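Local coordinates for envelope glycoprotein (Thogoto virus, PDB 5XEA) that probably attaches the virion to a host-cell receptor and later induces fusion of the viral and host membranes, at residues R330-L335 against S342-E347. Sequence-based numbering, arbitrary orientation.
Sequences RLIGRL and SRFISE
I332 reaches from the short helix 331-335 to S342 and F344 on strand 341-344, one half of the antiparallel β-hairpin completed by strand 350-354, in a gp64-type fusion glycoprotein. Both elements follow the long helix 282-327 in the chain and pack against its C-terminal part. The bond from CA to CB of I332 is directed at the strand, and beyond CB the side chain branches: CG2 lies anti to the backbone N, while CG1 lies anti to the carbonyl carbon (chi1 -72°). The chain stays extended past CG1 (chi2 168°), carrying CD1 to the hairpin. There CD1 of I332 approaches the F344 ring obliquely, 3.9 Å from CZ of F344, and also lies 4.1 Å from CB of S342. A β-branched, conformationally restricted aliphatic side chain suits this buried place, where I332 also packs on A325 of the long helix and F350 of the partner strand. F344 supplies a broad apolar ring, whose other neighbours include K326, in a cation-pi contact. Serine is small enough to lie beside the isoleucine tip and brings a hydroxyl that binds a bridging water. This water accepts a hydrogen bond from I332 N at 2.8 Å, giving this first-turn amide a partner, and hydrogen-bonds S342 OG at 2.9 Å.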
loop_
_atom_site.group_PDB
_atom_site.type_symbol
_atom_site.label_atom_id
_atom_site.label_comp_id
_atom_site.label_asym_id
_atom_site.label_seq_id
_atom_site.Cartn_x
_atom_site.Cartn_y
_atom_site.Cartn_z
ATOM N N ARG B 330 34.371 -13.843 51.422
ATOM C CA ARG B 330 33.260 -12.901 51.536
ATOM C C ARG B 330 32.655 -12.531 50.182
ATOM O O ARG B 330 31.591 -11.908 50.147
ATOM C CB ARG B 330 33.706 -11.628 52.264
ATOM C CG ARG B 330 33.636 -11.733 53.791
ATOM C CD ARG B 330 34.333 -10.578 54.501
ATOM N NE ARG B 330 35.770 -10.809 54.632
ATOM C CZ ARG B 330 36.715 -9.998 54.161
ATOM N NH1 ARG B 330 36.388 -8.886 53.512
ATOM N NH2 ARG B 330 37.996 -10.312 54.320
ATOM N N LEU B 331 33.303 -12.928 49.084
ATOM C CA LEU B 331 32.891 -12.518 47.745
ATOM C C LEU B 331 31.464 -12.953 47.435
ATOM O O LEU B 331 30.645 -12.151 46.966
ATOM C CB LEU B 331 33.861 -13.096 46.707
ATOM C CG LEU B 331 33.477 -12.857 45.241
ATOM C CD1 LEU B 331 33.347 -11.382 44.961
ATOM C CD2 LEU B 331 34.495 -13.466 44.302
ATOM N N ILE B 332 31.147 -14.226 47.663
ATOM C CA ILE B 332 29.825 -14.717 47.277
ATOM C C ILE B 332 28.743 -13.985 48.059
ATOM O O ILE B 332 27.738 -13.528 47.488
ATOM C CB ILE B 332 29.747 -16.245 47.456
ATOM C CG1 ILE B 332 30.579 -16.926 46.365
ATOM C CG2 ILE B 332 28.299 -16.724 47.425
ATOM C CD1 ILE B 332 30.806 -18.396 46.595
ATOM N N GLY B 333 28.958 -13.810 49.363
ATOM C CA GLY B 333 28.024 -13.031 50.162
ATOM C C GLY B 333 27.793 -11.642 49.598
ATOM O O GLY B 333 26.666 -11.134 49.601
ATOM N N ARG B 334 28.849 -11.017 49.072
ATOM C CA ARG B 334 28.707 -9.698 48.458
ATOM C C ARG B 334 27.953 -9.761 47.129
ATOM O O ARG B 334 27.254 -8.809 46.768
ATOM C CB ARG B 334 30.080 -9.061 48.251
ATOM C CG ARG B 334 30.587 -8.273 49.435
ATOM C CD ARG B 334 31.474 -7.125 48.978
ATOM N NE ARG B 334 32.645 -7.579 48.238
ATOM C CZ ARG B 334 33.257 -6.848 47.312
ATOM N NH1 ARG B 334 32.786 -5.639 47.012
ATOM N NH2 ARG B 334 34.320 -7.331 46.676
ATOM N N LEU B 335 28.089 -10.859 46.382
ATOM C CA LEU B 335 27.392 -10.969 45.102
ATOM C C LEU B 335 25.892 -11.154 45.304
ATOM O O LEU B 335 25.084 -10.620 44.536
ATOM C CB LEU B 335 27.967 -12.117 44.275
ATOM C CG LEU B 335 29.336 -11.840 43.654
ATOM C CD1 LEU B 335 29.866 -13.079 42.972
ATOM C CD2 LEU B 335 29.277 -10.661 42.690
ATOM N N SER B 342 31.734 -18.057 52.715
ATOM C CA SER B 342 31.600 -19.339 52.036
ATOM C C SER B 342 32.742 -20.290 52.400
ATOM O O SER B 342 33.795 -19.883 52.876
ATOM C CB SER B 342 31.572 -19.153 50.525
ATOM O OG SER B 342 32.772 -18.551 50.076
ATOM N N ARG B 343 32.514 -21.573 52.147
ATOM C CA ARG B 343 33.533 -22.599 52.354
ATOM C C ARG B 343 33.328 -23.635 51.266
ATOM O O ARG B 343 32.310 -24.334 51.258
ATOM C CB ARG B 343 33.433 -23.238 53.740
ATOM C CG ARG B 343 34.429 -24.373 53.952
ATOM C CD ARG B 343 34.231 -25.048 55.313
ATOM N NE ARG B 343 34.253 -24.088 56.408
ATOM C CZ ARG B 343 35.337 -23.746 57.096
ATOM N NH1 ARG B 343 36.509 -24.293 56.804
ATOM N NH2 ARG B 343 35.247 -22.855 58.073
ATOM N N PHE B 344 34.271 -23.729 50.345
ATOM C CA PHE B 344 34.112 -24.687 49.265
ATOM C C PHE B 344 34.415 -26.087 49.762
ATOM O O PHE B 344 35.386 -26.305 50.495
ATOM C CB PHE B 344 34.997 -24.314 48.082
ATOM C CG PHE B 344 34.383 -23.272 47.218
ATOM C CD1 PHE B 344 33.723 -23.622 46.048
ATOM C CD2 PHE B 344 34.393 -21.947 47.618
ATOM C CE1 PHE B 344 33.131 -22.660 45.267
ATOM C CE2 PHE B 344 33.793 -20.978 46.835
ATOM C CZ PHE B 344 33.161 -21.338 45.658
ATOM N N ILE B 345 33.544 -27.023 49.406
ATOM C CA ILE B 345 33.760 -28.429 49.708
ATOM C C ILE B 345 34.105 -29.230 48.470
ATOM O O ILE B 345 34.480 -30.409 48.593
ATOM C CB ILE B 345 32.542 -29.046 50.425
ATOM C CG1 ILE B 345 31.349 -29.097 49.479
ATOM C CG2 ILE B 345 32.223 -28.248 51.690
ATOM C CD1 ILE B 345 30.132 -29.720 50.084
ATOM N N SER B 346 33.990 -28.634 47.289
ATOM C CA SER B 346 34.502 -29.198 46.048
ATOM C C SER B 346 34.846 -28.035 45.120
ATOM O O SER B 346 34.947 -26.883 45.561
ATOM C CB SER B 346 33.482 -30.170 45.438
ATOM O OG SER B 346 32.397 -29.451 44.898
ATOM N N GLU B 347 35.031 -28.334 43.830
ATOM C CA GLU B 347 35.336 -27.282 42.862
ATOM C C GLU B 347 34.217 -26.262 42.802
ATOM O O GLU B 347 34.453 -25.053 42.917
ATOM C CB GLU B 347 35.575 -27.889 41.481
ATOM C CG GLU B 347 37.003 -28.319 41.267
ATOM C CD GLU B 347 37.968 -27.159 41.428
ATOM O OE1 GLU B 347 38.027 -26.305 40.517
ATOM O OE2 GLU B 347 38.649 -27.088 42.475
HETATM O O HOH W 1 33.094 -16.009 48.698
#